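Hydroxyethylphosphonate dioxygenase (Streptomyces albus, PDB 6B9R) uses non-haem iron and dioxygen to oxidise 2-hydroxyethylphosphonate, probably cleaving its carbon-carbon bond to yield hydroxymethylphosphonate. Local coordinates at residues L28-N31 with D32-E36; G44-G47 with D48-G52; I101-G105 with G106-E110; D215-R218 with E219-F223. All blocks are in the same frame, centred on the assembly; numbering follows the deposited sequence.

Contact 1. Residues L28-N31 with D32-E36. With 2HE ((2-hydroxyethyl)phosphonic acid), chain Q.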
loop_
_atom_site.group_PDB
_atom_site.type_symbol
_atom_site.label_atom_id
_atom_site.label_comp_id
_atom_site.label_asym_id
_atom_site.label_seq_id
_atom_site.Cartn_x
_atom_site.Cartn_y
_atom_site.Cartn_z
ATOM N N LEU A 28 17.791 11.489 0.637
ATOM C CA LEU A 28 17.879 12.937 0.557
ATOM C C LEU A 28 19.226 13.410 0.032
ATOM O O LEU A 28 19.494 14.616 0.049
ATOM C CB LEU A 28 17.593 13.558 1.937
ATOM C CG LEU A 28 16.082 13.606 2.240
ATOM C CD1 LEU A 28 15.789 13.779 3.736
ATOM C CD2 LEU A 28 15.437 14.744 1.464
ATOM N N LYS A 29 20.076 12.489 -0.438
ATOM C CA LYS A 29 21.430 12.829 -0.872
ATOM C C LYS A 29 22.165 13.631 0.202
ATOM O O LYS A 29 22.859 14.618 -0.078
ATOM C CB LYS A 29 21.398 13.564 -2.215
ATOM C CG LYS A 29 20.655 12.788 -3.321
ATOM C CD LYS A 29 21.224 11.365 -3.459
ATOM C CE LYS A 29 20.793 10.665 -4.757
ATOM N NZ LYS A 29 19.342 10.358 -4.785
ATOM N N ARG A 30 22.020 13.193 1.455
ATOM C CA ARG A 30 22.796 13.712 2.581
ATOM C C ARG A 30 23.805 12.645 3.002
ATOM O O ARG A 30 23.420 11.603 3.547
ATOM C CB ARG A 30 21.882 14.083 3.748
ATOM C CG ARG A 30 20.706 15.011 3.358
ATOM C CD ARG A 30 21.242 16.285 2.701
ATOM N NE ARG A 30 20.411 17.479 2.900
ATOM C CZ ARG A 30 19.463 17.894 2.060
ATOM N NH1 ARG A 30 18.797 19.009 2.326
ATOM N NH2 ARG A 30 19.171 17.196 0.964
ATOM N N ASN A 31 25.090 12.886 2.753
ATOM C CA ASN A 31 26.079 11.939 3.239
ATOM C C ASN A 31 26.314 12.218 4.721
ATOM O O ASN A 31 25.642 13.056 5.328
ATOM C CB ASN A 31 27.347 11.985 2.389
ATOM C CG ASN A 31 28.061 13.320 2.453
ATOM O OD1 ASN A 31 27.760 14.168 3.294
ATOM N ND2 ASN A 31 29.039 13.500 1.568
ATOM N N ASP A 32 27.283 11.524 5.319
ATOM C CA ASP A 32 27.477 11.609 6.763
ATOM C C ASP A 32 27.665 13.058 7.214
ATOM O O ASP A 32 27.018 13.514 8.164
ATOM C CB ASP A 32 28.676 10.750 7.173
ATOM C CG ASP A 32 28.423 9.258 6.984
ATOM O OD1 ASP A 32 27.885 8.864 5.925
ATOM O OD2 ASP A 32 28.779 8.477 7.890
ATOM N N ARG A 33 28.536 13.807 6.523
ATOM C CA ARG A 33 28.793 15.188 6.927
ATOM C C ARG A 33 27.564 16.068 6.724
ATOM O O ARG A 33 27.227 16.892 7.586
ATOM C CB ARG A 33 29.986 15.752 6.149
ATOM C CG ARG A 33 31.251 14.889 6.208
ATOM C CD ARG A 33 31.922 14.912 7.601
ATOM N NE ARG A 33 31.330 13.905 8.479
ATOM C CZ ARG A 33 31.691 12.626 8.493
ATOM N NH1 ARG A 33 31.085 11.770 9.306
ATOM N NH2 ARG A 33 32.669 12.201 7.697
ATOM N N ALA A 34 26.871 15.914 5.593
ATOM C CA ALA A 34 25.673 16.721 5.378
ATOM C C ALA A 34 24.578 16.378 6.388
ATOM O O ALA A 34 23.867 17.269 6.870
ATOM C CB ALA A 34 25.172 16.540 3.943
ATOM N N ALA A 35 24.421 15.096 6.727
ATOM C CA ALA A 35 23.368 14.729 7.676
ATOM C C ALA A 35 23.662 15.285 9.071
ATOM O O ALA A 35 22.743 15.729 9.775
ATOM C CB ALA A 35 23.188 13.206 7.722
ATOM N N GLU A 36 24.932 15.259 9.488
ATOM C CA GLU A 36 25.303 15.843 10.776
ATOM C C GLU A 36 24.989 17.330 10.812
ATOM O O GLU A 36 24.493 17.847 11.822
ATOM C CB GLU A 36 26.795 15.606 11.054
ATOM C CG GLU A 36 27.159 14.130 11.282
ATOM C CD GLU A 36 28.611 13.820 10.951
ATOM O OE1 GLU A 36 29.345 14.744 10.532
ATOM O OE2 GLU A 36 29.013 12.646 11.098
HETATM O O3 2HE Q . 25.011 8.761 -7.283
HETATM P P 2HE Q . 23.677 9.619 -7.512
HETATM O O1 2HE Q . 22.465 8.730 -7.587
HETATM O O2 2HE Q . 23.570 10.654 -6.285
HETATM C CA 2HE Q . 23.732 10.510 -9.074
HETATM C CB 2HE Q . 22.347 11.107 -9.228
HETATM O O4 2HE Q . 21.376 10.058 -9.152
#
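N31 is the N-cap of helix 32-39: its OD1 accepts from A34 N at 3.0 Å, with an N-H...O angle of 171°. A Schellman motif with K29 as its C-prime residue ends helix 10-27 just before, and a short turn separates the two helices. The backbone adds the first i to i+4 bond, A35 N to N31 O at 2.8 Å. CG of N31 sits between its backbone N and carbonyl carbon (chi1 64°), folding the amide over the first helical turn, while ND2 bonds Y450 OH. Replacing N31 with alanine removes OD1 and ND2, which would probably leave A34 N without its cap and Y450 OH without its amide mate. Apolar packing is modest: A34 CB lies 3.9 Å from R30 CA. Among the charged groups, R33 grips E36 side-on, NE to OE1 at 3.0 Å and NH1 to OE2 at 2.9 Å, both oxygens near the guanidinium plane. R30 bonds L28 O through NH2 at 2.8 Å and forms salt bridges with D38 and with D113 of the second subunit. K29 CE comes within 3.2 Å of O2 of the bound substrate, which R103 of the second subunit also holds.

Contact 2. Residues G44-G47 with D48-G52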
loop_
_atom_site.group_PDB
_atom_site.type_symbol
_atom_site.label_atom_id
_atom_site.label_comp_id
_atom_site.label_asym_id
_atom_site.label_seq_id
_atom_site.Cartn_x
_atom_site.Cartn_y
_atom_site.Cartn_z
ATOM N N GLY A 44 31.406 14.013 12.516
ATOM C CA GLY A 44 31.956 12.677 12.571
ATOM C C GLY A 44 31.085 11.617 13.224
ATOM O O GLY A 44 31.476 10.445 13.221
ATOM N N SER A 45 29.910 11.967 13.755
ATOM C CA SER A 45 29.152 11.037 14.586
ATOM C C SER A 45 28.085 10.236 13.839
ATOM O O SER A 45 27.544 9.287 14.417
ATOM C CB SER A 45 28.476 11.784 15.741
ATOM O OG SER A 45 27.489 12.684 15.259
ATOM N N PHE A 46 27.765 10.572 12.586
ATOM C CA PHE A 46 26.590 9.960 11.962
ATOM C C PHE A 46 26.731 8.444 11.888
ATOM O O PHE A 46 25.753 7.709 12.086
ATOM C CB PHE A 46 26.345 10.558 10.571
ATOM C CG PHE A 46 24.978 10.234 10.003
ATOM C CD1 PHE A 46 23.824 10.740 10.597
ATOM C CD2 PHE A 46 24.846 9.431 8.877
ATOM C CE1 PHE A 46 22.560 10.442 10.077
ATOM C CE2 PHE A 46 23.579 9.130 8.358
ATOM C CZ PHE A 46 22.449 9.646 8.957
ATOM N N GLY A 47 27.949 7.958 11.636
ATOM C CA GLY A 47 28.183 6.527 11.604
ATOM C C GLY A 47 27.882 5.833 12.919
ATOM O O GLY A 47 27.545 4.648 12.930
ATOM N N ASP A 48 27.990 6.553 14.042
ATOM C CA ASP A 48 27.657 5.942 15.328
ATOM C C ASP A 48 26.155 5.742 15.496
ATOM O O ASP A 48 25.727 4.811 16.190
ATOM C CB ASP A 48 28.200 6.787 16.468
ATOM C CG ASP A 48 29.714 6.842 16.468
ATOM O OD1 ASP A 48 30.346 5.772 16.356
ATOM O OD2 ASP A 48 30.265 7.953 16.549
ATOM N N TYR A 49 25.343 6.603 14.885
ATOM C CA TYR A 49 23.897 6.406 14.926
ATOM C C TYR A 49 23.454 5.348 13.928
ATOM O O TYR A 49 22.526 4.574 14.198
ATOM C CB TYR A 49 23.186 7.729 14.644
ATOM C CG TYR A 49 23.402 8.734 15.730
ATOM C CD1 TYR A 49 22.626 8.707 16.880
ATOM C CD2 TYR A 49 24.411 9.682 15.634
ATOM C CE1 TYR A 49 22.822 9.611 17.889
ATOM C CE2 TYR A 49 24.626 10.592 16.649
ATOM C CZ TYR A 49 23.821 10.554 17.772
ATOM O OH TYR A 49 24.009 11.451 18.791
ATOM N N VAL A 50 24.099 5.311 12.767
ATOM C CA VAL A 50 23.732 4.342 11.748
ATOM C C VAL A 50 24.232 2.943 12.102
ATOM O O VAL A 50 23.603 1.947 11.730
ATOM C CB VAL A 50 24.257 4.831 10.389
ATOM C CG1 VAL A 50 24.338 3.691 9.396
ATOM C CG2 VAL A 50 23.349 5.941 9.861
ATOM N N SER A 51 25.330 2.836 12.848
ATOM C CA SER A 51 25.860 1.529 13.211
ATOM C C SER A 51 25.210 0.953 14.457
ATOM O O SER A 51 25.313 -0.255 14.686
ATOM C CB SER A 51 27.366 1.610 13.446
ATOM O OG SER A 51 27.625 2.200 14.707
ATOM N N GLY A 52 24.587 1.790 15.284
ATOM C CA GLY A 52 23.986 1.348 16.522
ATOM C C GLY A 52 24.776 1.676 17.768
ATOM O O GLY A 52 24.293 1.399 18.873
#
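F46 and V50 meet on one side of a short helix, CE2 of the ring lying 3.5 Å from CG2 of the valine, one turn apart. With CG anti to the backbone N (chi1 -166°), the F46 ring is swung against the valine, the two side chains running obliquely past each other. Y49 makes the second side-chain contact: CD2 of its ring lies 3.4 Å from S45 O, and S45 OG sits in the plane of the ring at its edge, 3.8 Å from CE2.

The backbone holds these groups in place. D48 N bonds S45 O at 2.8 Å, an i to i+3 bond. Next comes V50 N to F46 O at 3.0 Å, an i to i+4 bond with an angle of 158° at the hydrogen, and then S51 N to G47 O at 2.9 Å. Positive phi at G44 and G52, before and after the helix, suits glycine.

Farther out, F46 packs on L21 and A25 of helix 10-27 and on A35 and L39 of helix 32-39, S45 OG bonds P42 O, and D48 forms a salt bridge with R53. The carboxylate of E36 accepts from F46 N and G44 N. A negative group at the amide-rich start of a helix is likely to be favoured by the helix dipole; the polar bonds probably help fix this end, while the F46 ring packs against the neighbouring helices.

Contact 3. Residues I101-G105 with G106-E110. With 2HE ((2-hydroxyethyl)phosphonic acid), chain F.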
loop_
_atom_site.group_PDB
_atom_site.type_symbol
_atom_site.label_atom_id
_atom_site.label_comp_id
_atom_site.label_asym_id
_atom_site.label_seq_id
_atom_site.Cartn_x
_atom_site.Cartn_y
_atom_site.Cartn_z
ATOM N N ILE A 101 -19.168 -5.512 28.371
ATOM C CA ILE A 101 -19.682 -4.179 28.093
ATOM C C ILE A 101 -21.199 -4.229 28.138
ATOM O O ILE A 101 -21.819 -5.118 27.539
ATOM C CB ILE A 101 -19.178 -3.638 26.742
ATOM C CG1 ILE A 101 -17.657 -3.472 26.791
ATOM C CG2 ILE A 101 -19.856 -2.312 26.412
ATOM C CD1 ILE A 101 -17.076 -2.694 25.631
ATOM N N GLU A 102 -21.787 -3.289 28.871
ATOM C CA GLU A 102 -23.227 -3.189 29.004
ATOM C C GLU A 102 -23.767 -2.221 27.966
ATOM O O GLU A 102 -23.117 -1.230 27.621
ATOM C CB GLU A 102 -23.609 -2.712 30.406
ATOM C CG GLU A 102 -22.952 -3.497 31.524
ATOM C CD GLU A 102 -23.727 -3.398 32.826
ATOM O OE1 GLU A 102 -23.561 -4.290 33.686
ATOM O OE2 GLU A 102 -24.508 -2.435 32.983
ATOM N N ARG A 103 -24.952 -2.526 27.456
ATOM C CA ARG A 103 -25.667 -1.652 26.543
ATOM C C ARG A 103 -27.144 -1.744 26.867
ATOM O O ARG A 103 -27.671 -2.840 27.089
ATOM C CB ARG A 103 -25.448 -2.036 25.074
ATOM C CG ARG A 103 -24.027 -1.899 24.558
ATOM C CD ARG A 103 -23.999 -2.253 23.083
ATOM N NE ARG A 103 -22.651 -2.287 22.519
ATOM C CZ ARG A 103 -22.398 -2.561 21.244
ATOM N NH1 ARG A 103 -23.409 -2.826 20.419
ATOM N NH2 ARG A 103 -21.146 -2.572 20.794
ATOM N N GLY A 104 -27.815 -0.599 26.873
ATOM C CA GLY A 104 -29.231 -0.607 27.187
ATOM C C GLY A 104 -29.549 -1.109 28.577
ATOM O O GLY A 104 -30.592 -1.735 28.775
ATOM N N GLY A 105 -28.662 -0.872 29.545
ATOM C CA GLY A 105 -28.948 -1.158 30.937
ATOM C C GLY A 105 -28.470 -2.495 31.467
ATOM O O GLY A 105 -28.632 -2.755 32.668
ATOM N N GLY A 106 -27.883 -3.345 30.629
ATOM C CA GLY A 106 -27.415 -4.636 31.073
ATOM C C GLY A 106 -26.243 -5.121 30.246
ATOM O O GLY A 106 -25.970 -4.597 29.160
ATOM N N PRO A 107 -25.514 -6.116 30.754
ATOM C CA PRO A 107 -24.422 -6.713 29.970
ATOM C C PRO A 107 -24.910 -7.134 28.593
ATOM O O PRO A 107 -25.988 -7.714 28.448
ATOM C CB PRO A 107 -23.996 -7.919 30.815
ATOM C CG PRO A 107 -24.419 -7.570 32.215
ATOM C CD PRO A 107 -25.688 -6.774 32.062
ATOM N N TYR A 108 -24.122 -6.819 27.576
ATOM C CA TYR A 108 -24.519 -7.066 26.197
ATOM C C TYR A 108 -23.546 -7.965 25.452
ATOM O O TYR A 108 -23.979 -8.876 24.741
ATOM C CB TYR A 108 -24.684 -5.722 25.453
ATOM C CG TYR A 108 -25.525 -5.821 24.198
ATOM C CD1 TYR A 108 -26.907 -5.649 24.248
ATOM C CD2 TYR A 108 -24.942 -6.114 22.969
ATOM C CE1 TYR A 108 -27.684 -5.750 23.104
ATOM C CE2 TYR A 108 -25.707 -6.220 21.820
ATOM C CZ TYR A 108 -27.080 -6.043 21.893
ATOM O OH TYR A 108 -27.843 -6.146 20.745
ATOM N N TYR A 109 -22.241 -7.750 25.619
ATOM C CA TYR A 109 -21.207 -8.592 25.031
ATOM C C TYR A 109 -20.142 -8.884 26.081
ATOM O O TYR A 109 -19.875 -8.055 26.953
ATOM C CB TYR A 109 -20.492 -7.918 23.852
ATOM C CG TYR A 109 -21.306 -7.596 22.618
ATOM C CD1 TYR A 109 -22.191 -8.517 22.067
ATOM C CD2 TYR A 109 -21.146 -6.376 21.974
ATOM C CE1 TYR A 109 -22.909 -8.214 20.923
ATOM C CE2 TYR A 109 -21.856 -6.064 20.833
ATOM C CZ TYR A 109 -22.736 -6.987 20.309
ATOM O OH TYR A 109 -23.438 -6.668 19.169
ATOM N N GLU A 110 -19.534 -10.063 25.992
ATOM C CA GLU A 110 -18.226 -10.300 26.593
ATOM C C GLU A 110 -17.212 -10.478 25.477
ATOM O O GLU A 110 -17.397 -11.339 24.606
ATOM C CB GLU A 110 -18.195 -11.541 27.495
ATOM C CG GLU A 110 -16.794 -11.745 28.108
ATOM C CD GLU A 110 -16.617 -13.051 28.874
ATOM O OE1 GLU A 110 -17.541 -13.882 28.873
ATOM O OE2 GLU A 110 -15.533 -13.239 29.473
HETATM O O3 2HE F . -18.391 -4.324 16.819
HETATM P P 2HE F . -19.114 -4.577 18.094
HETATM O O1 2HE F . -20.328 -3.535 18.263
HETATM O O2 2HE F . -18.122 -4.467 19.366
HETATM C CA 2HE F . -19.759 -6.259 17.955
HETATM C CB 2HE F . -18.689 -7.097 17.260
HETATM O O4 2HE F . -18.670 -6.859 15.843
HETATM O O HOH W 1 -22.659 -4.217 17.925
#
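R103 and Y109 face the same side of a beta hairpin, where strands 99-103 and 106-113 join through a type I' turn from R103 to G106, with G104 and G105 at positive phi. In the backbone, I101 N donates to Y109 O at 3.0 Å, and I101 O accepts from both Y108 N (2.9 Å) and Y109 N (3.3 Å), a classic beta bulge. Nearer the turn, R103 N bonds G106 O at 2.9 Å.

In the side-chain packing, the arginine chain, extended from CG to NE, carries its CD over one face of the Y108 ring, and the guanidinium and that ring are 11° from parallel. Y109 instead stands steeply to the guanidinium (72° between planes), with CE2 above its face and 3.6 Å from NH2.

Polar contacts reach the substrate: R103 NH2 bonds phosphonate O1 at 2.8 Å, with O1 in the guanidinium plane. A leucine in place of R103 would probably leave this oxygen without its cationic partner and the edge of Y109 without its flat neighbour. Y109 OH is bonded to F192 N. One water accepts from R103 NH1 and from Y109 OH and donates to the same O1, at 2.5 Å.

Contact 4. Residues D215-R218 with E219-F223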
loop_
_atom_site.group_PDB
_atom_site.type_symbol
_atom_site.label_atom_id
_atom_site.label_comp_id
_atom_site.label_asym_id
_atom_site.label_seq_id
_atom_site.Cartn_x
_atom_site.Cartn_y
_atom_site.Cartn_z
ATOM N N ASP A 215 -0.477 3.722 5.710
ATOM C CA ASP A 215 0.033 4.882 4.979
ATOM C C ASP A 215 -1.083 5.636 4.263
ATOM O O ASP A 215 -1.076 6.874 4.215
ATOM C CB ASP A 215 1.089 4.455 3.954
ATOM C CG ASP A 215 2.386 3.953 4.593
ATOM O OD1 ASP A 215 2.667 4.250 5.772
ATOM O OD2 ASP A 215 3.128 3.240 3.896
ATOM N N ALA A 216 -2.035 4.906 3.675
ATOM C CA ALA A 216 -3.091 5.560 2.903
ATOM C C ALA A 216 -3.923 6.484 3.780
ATOM O O ALA A 216 -4.251 7.607 3.375
ATOM C CB ALA A 216 -3.978 4.514 2.224
ATOM N N GLN A 217 -4.247 6.046 4.996
ATOM C CA GLN A 217 -5.031 6.886 5.900
ATOM C C GLN A 217 -4.273 8.155 6.264
ATOM O O GLN A 217 -4.846 9.250 6.270
ATOM C CB GLN A 217 -5.383 6.102 7.166
ATOM C CG GLN A 217 -6.439 6.740 8.071
ATOM C CD GLN A 217 -5.918 7.893 8.908
ATOM O OE1 GLN A 217 -4.721 8.004 9.160
ATOM N NE2 GLN A 217 -6.824 8.769 9.336
ATOM N N ARG A 218 -2.984 8.023 6.587
ATOM C CA ARG A 218 -2.193 9.184 6.996
ATOM C C ARG A 218 -2.129 10.219 5.889
ATOM O O ARG A 218 -2.277 11.420 6.139
ATOM C CB ARG A 218 -0.775 8.747 7.372
ATOM C CG ARG A 218 -0.707 7.627 8.384
ATOM C CD ARG A 218 -1.243 8.048 9.731
ATOM N NE ARG A 218 -1.139 6.963 10.706
ATOM C CZ ARG A 218 -1.907 5.883 10.710
ATOM N NH1 ARG A 218 -2.851 5.737 9.800
ATOM N NH2 ARG A 218 -1.733 4.946 11.635
ATOM N N GLU A 219 -1.899 9.765 4.659
ATOM C CA GLU A 219 -1.794 10.672 3.524
ATOM C C GLU A 219 -3.132 11.331 3.239
ATOM O O GLU A 219 -3.243 12.560 3.173
ATOM C CB GLU A 219 -1.314 9.882 2.307
ATOM C CG GLU A 219 -0.444 10.629 1.343
ATOM C CD GLU A 219 0.025 9.735 0.201
ATOM O OE1 GLU A 219 -0.610 9.769 -0.872
ATOM O OE2 GLU A 219 1.023 9.007 0.389
ATOM N N LEU A 220 -4.172 10.521 3.078
ATOM C CA LEU A 220 -5.477 11.084 2.762
ATOM C C LEU A 220 -5.963 12.023 3.854
ATOM O O LEU A 220 -6.636 13.022 3.561
ATOM C CB LEU A 220 -6.470 9.954 2.541
ATOM C CG LEU A 220 -6.192 9.144 1.277
ATOM C CD1 LEU A 220 -7.094 7.919 1.246
ATOM C CD2 LEU A 220 -6.410 9.998 0.046
ATOM N N ALA A 221 -5.629 11.731 5.113
ATOM C CA ALA A 221 -6.047 12.611 6.200
ATOM C C ALA A 221 -5.482 14.021 6.036
ATOM O O ALA A 221 -6.131 14.995 6.435
ATOM C CB ALA A 221 -5.626 12.021 7.547
ATOM N N THR A 222 -4.289 14.160 5.444
ATOM C CA THR A 222 -3.748 15.507 5.229
ATOM C C THR A 222 -4.395 16.212 4.052
ATOM O O THR A 222 -4.437 17.447 4.031
ATOM C CB THR A 222 -2.236 15.501 4.979
ATOM O OG1 THR A 222 -1.944 14.838 3.737
ATOM C CG2 THR A 222 -1.475 14.858 6.142
ATOM N N PHE A 223 -4.852 15.465 3.044
ATOM C CA PHE A 223 -5.499 16.110 1.901
ATOM C C PHE A 223 -6.865 16.666 2.267
ATOM O O PHE A 223 -7.298 17.668 1.688
ATOM C CB PHE A 223 -5.667 15.138 0.735
ATOM C CG PHE A 223 -4.412 14.437 0.321
ATOM C CD1 PHE A 223 -3.171 15.007 0.510
ATOM C CD2 PHE A 223 -4.490 13.194 -0.288
ATOM C CE1 PHE A 223 -2.024 14.349 0.114
ATOM C CE2 PHE A 223 -3.345 12.531 -0.683
ATOM C CZ PHE A 223 -2.112 13.117 -0.480
#
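E219 follows D215 by one helical turn, its N bonding D215 O at 3.0 Å with an angle of 165° at the hydrogen. Beyond CG its chain runs extended, away from the first turn, and OE1 is hydrogen-bonded to H364 NE2 of the second subunit. Its carbonyl O is held twice: T222 N donates to it, and T222 OG1 does so on a lone pair in the carbonyl plane at 2.7 Å. The same oxygen stands over the centre of the F223 ring, 3.5 Å above its plane.

One turn on, R218 O receives a long, weak bond from T222 N, with T222 CG2 3.5 Å from that oxygen. R218 NH1 makes a weak bond to Q217 OE1; the guanidinium's stronger partner is L76 of the second subunit. All of this belongs to alpha-helix 215-223, which lies on the dimer interface: D215 N bonds D215 OD2 of the second subunit, so the two copies of the helix meet at their starts.

A216 O accepts from L220 N at 2.9 Å. The leucine also folds back over that carbonyl, its CG 3.2 Å from A216 O, before packing on T228 and L231 of helix 225-231.

Along the chain the four contacts come in series, none nesting in or crossing another. Contact 1 closes the turn between helices 10-27 and 32-39, and contact 2 forms the next helix, 46-51. These two touch through E36, tying neighbouring helices of the N-terminal region together. Contact 3 closes a hairpin at the edge of an antiparallel sheet, with centres about 57 Å from contact 1 and 54 Å from contact 2. Contact 4 is a single helix beyond that sheet's strand 202-208, about 35 Å from contact 3 between centres. Contacts 1, 3 and 4 all touch the second subunit, and 1 and 3 lie at different substrate sites.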